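Local atomic coordinates of exported gluconolactonase (Xanthomonas campestris pv. campestris, PDB entry 3DR2), a protein that catalyses the hydrolysis of gluconolactone to gluconate in glucose secondary metabolism, probably with the help of a calcium ion bound in its six-bladed beta-propeller. Residues P21-T24 and L28-R31; I109-A114 and H119-R124; T39-A44 and G76-L81. One frame throughout, in Å; residues are numbered along the deposited sequence.

Interaction 1: P21-T24 and L28-R31; sequences PRIT and LAAR
With CG2 of Ile23 trans to the residue's own nitrogen and CG1 turned back beside that nitrogen (chi1 -49°), both branches of the side chain are presented to the first turn of helix 26-32. The chi2 torsion, 169°, extends the longer branch so that CD1 also arrives at the helix. The contact joins an edge strand of a beta-propeller blade to a short helix: residues 22-23 pair weakly beside strand 269-274, with backbone hydrogen bonds between Arg22 and His272, and the helix begins soon after, at residue 26. No hydrogen bond crosses between the segments, and the fit is made of carbon surfaces. The gamma methyl of Ile23 touches both Leu28 and Ala29, 3.8 Å from Leu28 CB. A branched residue suits a strand and offers two arms to a helix. Ala29, with nothing beyond its methyl, lets the isoleucine come right up to the helix backbone, and CD1 of Ile23 lies 3.8 Å from Ala29 CA. Leu28 is buried; besides Ile23 it touches Trp253 of strand 252-254 and Trp251 in the loop before it. Arg31, leading away from Ile23, forms a salt bridge with Asp247 and a cation-pi contact with Trp251. The closest approach is between Ile23 CG2 and the backbone nitrogen of Ala29, 3.4 Å apart.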
loop_
_atom_site.group_PDB
_atom_site.type_symbol
_atom_site.label_atom_id
_atom_site.label_comp_id
_atom_site.label_asym_id
_atom_site.label_seq_id
_atom_site.Cartn_x
_atom_site.Cartn_y
_atom_site.Cartn_z
ATOM N N PRO A 21 10.135 -19.325 -20.935
ATOM C CA PRO A 21 8.890 -20.046 -21.224
ATOM C C PRO A 21 9.034 -21.545 -21.478
ATOM O O PRO A 21 9.989 -21.997 -22.115
ATOM C CB PRO A 21 8.345 -19.305 -22.441
ATOM C CG PRO A 21 8.800 -17.911 -22.197
ATOM C CD PRO A 21 10.230 -18.109 -21.761
ATOM N N ARG A 22 8.068 -22.302 -20.961
ATOM C CA ARG A 22 8.006 -23.757 -21.109
ATOM C C ARG A 22 6.915 -23.990 -22.152
ATOM O O ARG A 22 5.722 -23.974 -21.827
ATOM C CB ARG A 22 7.607 -24.396 -19.777
ATOM C CG ARG A 22 7.425 -25.905 -19.803
ATOM C CD ARG A 22 6.549 -26.337 -18.631
ATOM N NE ARG A 22 6.429 -27.788 -18.504
ATOM C CZ ARG A 22 7.438 -28.601 -18.200
ATOM N NH1 ARG A 22 8.654 -28.109 -17.994
ATOM N NH2 ARG A 22 7.229 -29.908 -18.095
ATOM N N ILE A 23 7.323 -24.208 -23.398
ATOM C CA ILE A 23 6.367 -24.386 -24.489
ATOM C C ILE A 23 6.354 -25.767 -25.125
ATOM O O ILE A 23 7.347 -26.207 -25.701
ATOM C CB ILE A 23 6.639 -23.373 -25.609
ATOM C CG1 ILE A 23 6.782 -21.969 -25.015
ATOM C CG2 ILE A 23 5.513 -23.403 -26.621
ATOM C CD1 ILE A 23 7.313 -20.955 -26.005
ATOM N N THR A 24 5.214 -26.440 -25.042
ATOM C CA THR A 24 5.080 -27.760 -25.635
ATOM C C THR A 24 4.469 -27.631 -27.031
ATOM O O THR A 24 4.874 -28.333 -27.962
ATOM C CB THR A 24 4.195 -28.669 -24.762
ATOM O OG1 THR A 24 2.952 -28.010 -24.484
ATOM C CG2 THR A 24 4.907 -28.994 -23.450
ATOM N N LEU A 28 2.592 -22.149 -30.361
ATOM C CA LEU A 28 2.926 -21.154 -29.346
ATOM C C LEU A 28 4.429 -20.879 -29.336
ATOM O O LEU A 28 4.862 -19.760 -29.056
ATOM C CB LEU A 28 2.469 -21.623 -27.963
ATOM C CG LEU A 28 2.814 -20.710 -26.778
ATOM C CD1 LEU A 28 2.296 -19.301 -27.035
ATOM C CD2 LEU A 28 2.198 -21.279 -25.510
ATOM N N ALA A 29 5.226 -21.900 -29.642
ATOM C CA ALA A 29 6.674 -21.741 -29.674
ATOM C C ALA A 29 7.028 -20.758 -30.783
ATOM O O ALA A 29 7.973 -19.986 -30.662
ATOM C CB ALA A 29 7.349 -23.081 -29.930
ATOM N N ALA A 30 6.260 -20.796 -31.867
ATOM C CA ALA A 30 6.489 -19.904 -32.997
ATOM C C ALA A 30 6.095 -18.477 -32.621
ATOM O O ALA A 30 6.801 -17.520 -32.942
ATOM C CB ALA A 30 5.683 -20.370 -34.197
ATOM N N ARG A 31 4.965 -18.345 -31.935
ATOM C CA ARG A 31 4.467 -17.042 -31.500
ATOM C C ARG A 31 5.462 -16.321 -30.586
ATOM O O ARG A 31 5.690 -15.116 -30.722
ATOM C CB ARG A 31 3.139 -17.220 -30.757
ATOM C CG ARG A 31 2.509 -15.926 -30.253
ATOM C CD ARG A 31 1.861 -15.142 -31.383
ATOM N NE ARG A 31 0.741 -15.873 -31.971
ATOM C CZ ARG A 31 -0.445 -16.035 -31.385
ATOM N NH1 ARG A 31 -1.401 -16.722 -31.996
ATOM N NH2 ARG A 31 -0.684 -15.496 -30.199
#

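Interaction 2: I109-A114 and H119-R124; sequences ITRSDA and HLLVGR
Leu121 and Arg111 meet at about a right angle, the leucine laying its CD2 methyl over the centre of the arginine guanidinium, 3.6 Å from Arg111 CZ. The arginine leaves the strand extended and then bends at chi3 (62°), which turns a face of its flat end to the leucine methyl; Leu121 CG meanwhile packs against Arg111 CB. On this same side of the hairpin Ile109 and Val122 lie side by side and point the same way, Ile109 CB being 4.0 Å from Val122 CG1. Beta-branched residues suit such paired extended positions. Thr110 and Leu120 form the non-hydrogen-bonded pair and project from the other face, where Thr110 OG1 is hydrogen-bonded to Glu103 on the neighbouring strand 99-103. Strands 108-112 and 118-120 are the outer hairpin of a four-stranded antiparallel propeller blade, with 118-120 at its edge.

A classic beta bulge makes room for the extra residue. The carbonyl oxygen of Ile109 accepts two bonds, from Leu121 N at 2.9 Å and from Val122 N at 3.3 Å, both donors lying in the carbonyl plane. Ile109 N returns a nearly straight bond to Val122 O, 2.9 Å long, and Arg111 and His119 exchange two further backbone bonds beyond the bulge.

The Leu121 methyl meets the guanidinium face without using any N-H. Arg98 NH2 lies close to Arg111 NH1, and like charges so near would be expected to disfavour each other.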
loop_
_atom_site.group_PDB
_atom_site.type_symbol
_atom_site.label_atom_id
_atom_site.label_comp_id
_atom_site.label_asym_id
_atom_site.label_seq_id
_atom_site.Cartn_x
_atom_site.Cartn_y
_atom_site.Cartn_z
ATOM N N ILE A 109 -18.351 1.302 -10.844
ATOM C CA ILE A 109 -17.657 1.410 -12.119
ATOM C C ILE A 109 -17.585 2.910 -12.382
ATOM O O ILE A 109 -18.607 3.603 -12.317
ATOM C CB ILE A 109 -18.456 0.765 -13.269
ATOM C CG1 ILE A 109 -18.660 -0.727 -12.999
ATOM C CG2 ILE A 109 -17.725 0.979 -14.592
ATOM C CD1 ILE A 109 -17.366 -1.526 -12.894
ATOM N N THR A 110 -16.387 3.419 -12.658
ATOM C CA THR A 110 -16.209 4.846 -12.925
ATOM C C THR A 110 -15.494 5.041 -14.263
ATOM O O THR A 110 -14.977 4.084 -14.841
ATOM C CB THR A 110 -15.393 5.522 -11.797
ATOM O OG1 THR A 110 -14.057 4.999 -11.783
ATOM C CG2 THR A 110 -16.048 5.258 -10.442
ATOM N N ARG A 111 -15.477 6.278 -14.760
ATOM C CA ARG A 111 -14.832 6.584 -16.034
ATOM C C ARG A 111 -14.072 7.903 -15.918
ATOM O O ARG A 111 -14.624 8.907 -15.474
ATOM C CB ARG A 111 -15.892 6.673 -17.141
ATOM C CG ARG A 111 -15.347 6.878 -18.550
ATOM C CD ARG A 111 -16.467 6.747 -19.577
ATOM N NE ARG A 111 -17.495 7.761 -19.367
ATOM C CZ ARG A 111 -18.760 7.644 -19.756
ATOM N NH1 ARG A 111 -19.168 6.546 -20.380
ATOM N NH2 ARG A 111 -19.618 8.626 -19.519
ATOM N N SER A 112 -12.806 7.899 -16.325
ATOM C CA SER A 112 -11.976 9.101 -16.243
ATOM C C SER A 112 -12.077 10.004 -17.467
ATOM O O SER A 112 -12.266 9.533 -18.590
ATOM C CB SER A 112 -10.504 8.722 -16.061
ATOM O OG SER A 112 -10.303 7.950 -14.902
ATOM N N ASP A 113 -11.936 11.307 -17.233
ATOM C CA ASP A 113 -11.972 12.299 -18.305
ATOM C C ASP A 113 -10.532 12.737 -18.571
ATOM O O ASP A 113 -9.599 12.206 -17.975
ATOM C CB ASP A 113 -12.806 13.515 -17.888
ATOM C CG ASP A 113 -14.287 13.210 -17.796
ATOM O OD1 ASP A 113 -14.645 12.169 -17.205
ATOM O OD2 ASP A 113 -15.101 14.019 -18.304
ATOM N N ALA A 114 -10.352 13.709 -19.459
ATOM C CA ALA A 114 -9.019 14.207 -19.785
ATOM C C ALA A 114 -8.501 14.986 -18.585
ATOM O O ALA A 114 -7.309 15.282 -18.486
ATOM C CB ALA A 114 -9.080 15.110 -21.013
ATOM N N HIS A 119 -15.273 9.750 -12.854
ATOM C CA HIS A 119 -16.672 10.008 -12.531
ATOM C C HIS A 119 -17.494 8.723 -12.452
ATOM O O HIS A 119 -17.269 7.776 -13.203
ATOM C CB HIS A 119 -17.266 10.944 -13.581
ATOM C CG HIS A 119 -16.526 12.240 -13.709
ATOM N ND1 HIS A 119 -16.531 13.201 -12.720
ATOM C CD2 HIS A 119 -15.728 12.718 -14.693
ATOM C CE1 HIS A 119 -15.767 14.214 -13.089
ATOM N NE2 HIS A 119 -15.268 13.946 -14.283
ATOM N N LEU A 120 -18.455 8.704 -11.537
ATOM C CA LEU A 120 -19.317 7.540 -11.332
ATOM C C LEU A 120 -20.216 7.172 -12.513
ATOM O O LEU A 120 -20.910 8.022 -13.064
ATOM C CB LEU A 120 -20.199 7.773 -10.099
ATOM C CG LEU A 120 -21.300 6.751 -9.784
ATOM C CD1 LEU A 120 -20.693 5.436 -9.312
ATOM C CD2 LEU A 120 -22.208 7.321 -8.706
ATOM N N LEU A 121 -20.193 5.900 -12.899
ATOM C CA LEU A 121 -21.050 5.414 -13.976
ATOM C C LEU A 121 -22.207 4.654 -13.334
ATOM O O LEU A 121 -23.372 4.901 -13.646
ATOM C CB LEU A 121 -20.293 4.483 -14.930
ATOM C CG LEU A 121 -19.302 5.080 -15.936
ATOM C CD1 LEU A 121 -18.959 4.021 -16.989
ATOM C CD2 LEU A 121 -19.910 6.299 -16.615
ATOM N N VAL A 122 -21.880 3.733 -12.429
ATOM C CA VAL A 122 -22.898 2.954 -11.729
ATOM C C VAL A 122 -22.317 2.357 -10.452
ATOM O O VAL A 122 -21.216 1.815 -10.460
ATOM C CB VAL A 122 -23.466 1.821 -12.626
ATOM C CG1 VAL A 122 -22.396 0.782 -12.931
ATOM C CG2 VAL A 122 -24.654 1.174 -11.943
ATOM N N GLY A 123 -23.059 2.465 -9.355
ATOM C CA GLY A 123 -22.570 1.939 -8.093
ATOM C C GLY A 123 -23.595 1.134 -7.321
ATOM O O GLY A 123 -23.365 0.765 -6.167
ATOM N N ARG A 124 -24.725 0.852 -7.957
ATOM C CA ARG A 124 -25.779 0.095 -7.298
ATOM C C ARG A 124 -26.513 -0.838 -8.239
ATOM O O ARG A 124 -26.465 -0.686 -9.459
ATOM C CB ARG A 124 -26.805 1.050 -6.675
ATOM C CG ARG A 124 -26.277 1.899 -5.542
ATOM C CD ARG A 124 -27.301 2.939 -5.077
ATOM N NE ARG A 124 -26.755 3.764 -4.001
ATOM C CZ ARG A 124 -26.739 3.416 -2.717
ATOM N NH1 ARG A 124 -27.257 2.256 -2.332
ATOM N NH2 ARG A 124 -26.170 4.212 -1.820
#

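Interaction 3: T39-A44 and G76-L81; sequences TLYDQA and GTVDVL
The carbonyl oxygen of Gly76 is gripped twice, by Arg8 NH1 and by a water that also donates to Leu40 O. The water lies 2.8 Å from Gly76 O and 2.8 Å from Leu40 O, so both its hydrogens are spent joining two carbonyls that could not bond to each other. Gly76 has a positive phi of 99°, at which a side chain would jam against the preceding carbonyl oxygen; glycine is the natural residue here.

Beside this bridge the contact is apolar. The Tyr41 side chain starts trans to its nitrogen (chi1 -168°), which carries the ring across to Val78, and the two side chains meet at a slant. Tyr41 CD1 approaches Val78 CG2 to 3.7 Å, while Tyr41 CE1 lies 4.0 Å from Val78 CG1, so both valine methyls touch the CD1-CE1 bond of the ring obliquely. Gln43 N lies over a ring face, offset toward the rim, and Pro156 of the second subunit packs on the same tyrosine, placing it near the dimer interface. Val7 touches both Tyr41 and Val78.

Leu40 and Tyr41 form a classic bulge opposite Leu299, and a small apolar contact with a bridging water between neighbouring sheets fits the junction of adjacent blades in a beta-propeller.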
loop_
_atom_site.group_PDB
_atom_site.type_symbol
_atom_site.label_atom_id
_atom_site.label_comp_id
_atom_site.label_asym_id
_atom_site.label_seq_id
_atom_site.Cartn_x
_atom_site.Cartn_y
_atom_site.Cartn_z
ATOM N N THR A 39 11.192 -6.554 -16.905
ATOM C CA THR A 39 10.571 -5.864 -15.781
ATOM C C THR A 39 10.471 -4.391 -16.153
ATOM O O THR A 39 11.487 -3.751 -16.431
ATOM C CB THR A 39 11.420 -6.003 -14.504
ATOM O OG1 THR A 39 11.539 -7.388 -14.165
ATOM C CG2 THR A 39 10.774 -5.245 -13.345
ATOM N N LEU A 40 9.251 -3.857 -16.161
ATOM C CA LEU A 40 9.031 -2.456 -16.510
ATOM C C LEU A 40 8.880 -1.566 -15.284
ATOM O O LEU A 40 9.119 -0.364 -15.350
ATOM C CB LEU A 40 7.782 -2.314 -17.386
ATOM C CG LEU A 40 7.764 -3.107 -18.696
ATOM C CD1 LEU A 40 6.465 -2.853 -19.444
ATOM C CD2 LEU A 40 8.950 -2.697 -19.550
ATOM N N TYR A 41 8.473 -2.161 -14.169
ATOM C CA TYR A 41 8.283 -1.419 -12.928
ATOM C C TYR A 41 8.317 -2.428 -11.794
ATOM O O TYR A 41 7.838 -3.543 -11.948
ATOM C CB TYR A 41 6.923 -0.710 -12.944
ATOM C CG TYR A 41 6.720 0.321 -11.852
ATOM C CD1 TYR A 41 7.332 1.572 -11.924
ATOM C CD2 TYR A 41 5.884 0.059 -10.763
ATOM C CE1 TYR A 41 7.117 2.542 -10.945
ATOM C CE2 TYR A 41 5.659 1.016 -9.779
ATOM C CZ TYR A 41 6.279 2.262 -9.879
ATOM O OH TYR A 41 6.043 3.235 -8.931
ATOM N N ASP A 42 8.891 -2.053 -10.660
ATOM C CA ASP A 42 8.937 -2.981 -9.536
ATOM C C ASP A 42 8.772 -2.266 -8.210
ATOM O O ASP A 42 9.191 -2.771 -7.176
ATOM C CB ASP A 42 10.255 -3.773 -9.553
ATOM C CG ASP A 42 11.486 -2.908 -9.289
ATOM O OD1 ASP A 42 11.369 -1.677 -9.135
ATOM O OD2 ASP A 42 12.591 -3.480 -9.239
ATOM N N GLN A 43 8.130 -1.101 -8.239
ATOM C CA GLN A 43 7.957 -0.315 -7.025
ATOM C C GLN A 43 6.528 -0.169 -6.500
ATOM O O GLN A 43 6.267 0.662 -5.638
ATOM C CB GLN A 43 8.575 1.074 -7.220
ATOM C CG GLN A 43 10.084 1.047 -7.446
ATOM C CD GLN A 43 10.832 0.484 -6.258
ATOM O OE1 GLN A 43 10.672 0.960 -5.130
ATOM N NE2 GLN A 43 11.663 -0.526 -6.500
ATOM N N ALA A 44 5.601 -0.972 -7.009
ATOM C CA ALA A 44 4.221 -0.896 -6.525
ATOM C C ALA A 44 4.060 -1.878 -5.370
ATOM O O ALA A 44 5.040 -2.432 -4.878
ATOM C CB ALA A 44 3.258 -1.266 -7.646
ATOM N N GLY A 76 9.813 4.040 -21.247
ATOM C CA GLY A 76 10.097 3.472 -19.940
ATOM C C GLY A 76 9.587 4.268 -18.760
ATOM O O GLY A 76 9.582 3.779 -17.627
ATOM N N THR A 77 9.169 5.500 -19.016
ATOM C CA THR A 77 8.657 6.364 -17.962
ATOM C C THR A 77 7.353 5.818 -17.404
ATOM O O THR A 77 6.563 5.223 -18.137
ATOM C CB THR A 77 8.370 7.777 -18.490
ATOM O OG1 THR A 77 9.576 8.355 -18.996
ATOM C CG2 THR A 77 7.811 8.659 -17.380
ATOM N N VAL A 78 7.153 5.997 -16.100
ATOM C CA VAL A 78 5.914 5.584 -15.457
ATOM C C VAL A 78 5.427 6.814 -14.699
ATOM O O VAL A 78 6.152 7.373 -13.867
ATOM C CB VAL A 78 6.112 4.407 -14.468
ATOM C CG1 VAL A 78 4.771 4.049 -13.822
ATOM C CG2 VAL A 78 6.666 3.190 -15.201
ATOM N N ASP A 79 4.210 7.244 -15.015
ATOM C CA ASP A 79 3.603 8.409 -14.386
ATOM C C ASP A 79 2.361 8.003 -13.606
ATOM O O ASP A 79 1.749 6.979 -13.890
ATOM C CB ASP A 79 3.181 9.430 -15.449
ATOM C CG ASP A 79 4.350 9.986 -16.221
ATOM O OD1 ASP A 79 5.306 10.445 -15.567
ATOM O OD2 ASP A 79 4.311 9.971 -17.473
ATOM N N VAL A 80 1.998 8.810 -12.615
ATOM C CA VAL A 80 0.791 8.543 -11.848
ATOM C C VAL A 80 -0.344 9.217 -12.623
ATOM O O VAL A 80 -0.357 10.444 -12.773
ATOM C CB VAL A 80 0.873 9.152 -10.430
ATOM C CG1 VAL A 80 -0.446 8.924 -9.689
ATOM C CG2 VAL A 80 2.027 8.522 -9.657
ATOM N N LEU A 81 -1.283 8.417 -13.127
ATOM C CA LEU A 81 -2.420 8.933 -13.886
ATOM C C LEU A 81 -3.561 9.342 -12.960
ATOM O O LEU A 81 -4.219 10.355 -13.187
ATOM C CB LEU A 81 -2.913 7.883 -14.891
ATOM C CG LEU A 81 -1.912 7.449 -15.969
ATOM C CD1 LEU A 81 -2.516 6.331 -16.824
ATOM C CD2 LEU A 81 -1.547 8.647 -16.838
HETATM O O HOH W 1 9.684 1.026 -17.745
#

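In the fold
Along the chain the contacts follow one another in the order interaction 1, interaction 3, interaction 2, and none nests within or crosses another. Interaction 1 folds helix 26-32 back on edge strand 22-23 across a two-residue link. Strand 38-41 comes next, pairing the N-terminal part of the chain with C-terminal strand 298-303, consistent with the usual ring closure of propellers; interaction 3 then spans 31 residues, mostly strands of the following blade, to reach 76-81. Interaction 2 closes the hairpin of 108-112 and 118-120 in the blade after that. Interactions 1 and 2 lie on opposite sides of the chain's centre, their centres 39 Å apart, whereas nearest atoms of interactions 2 and 3 come within about 7 Å.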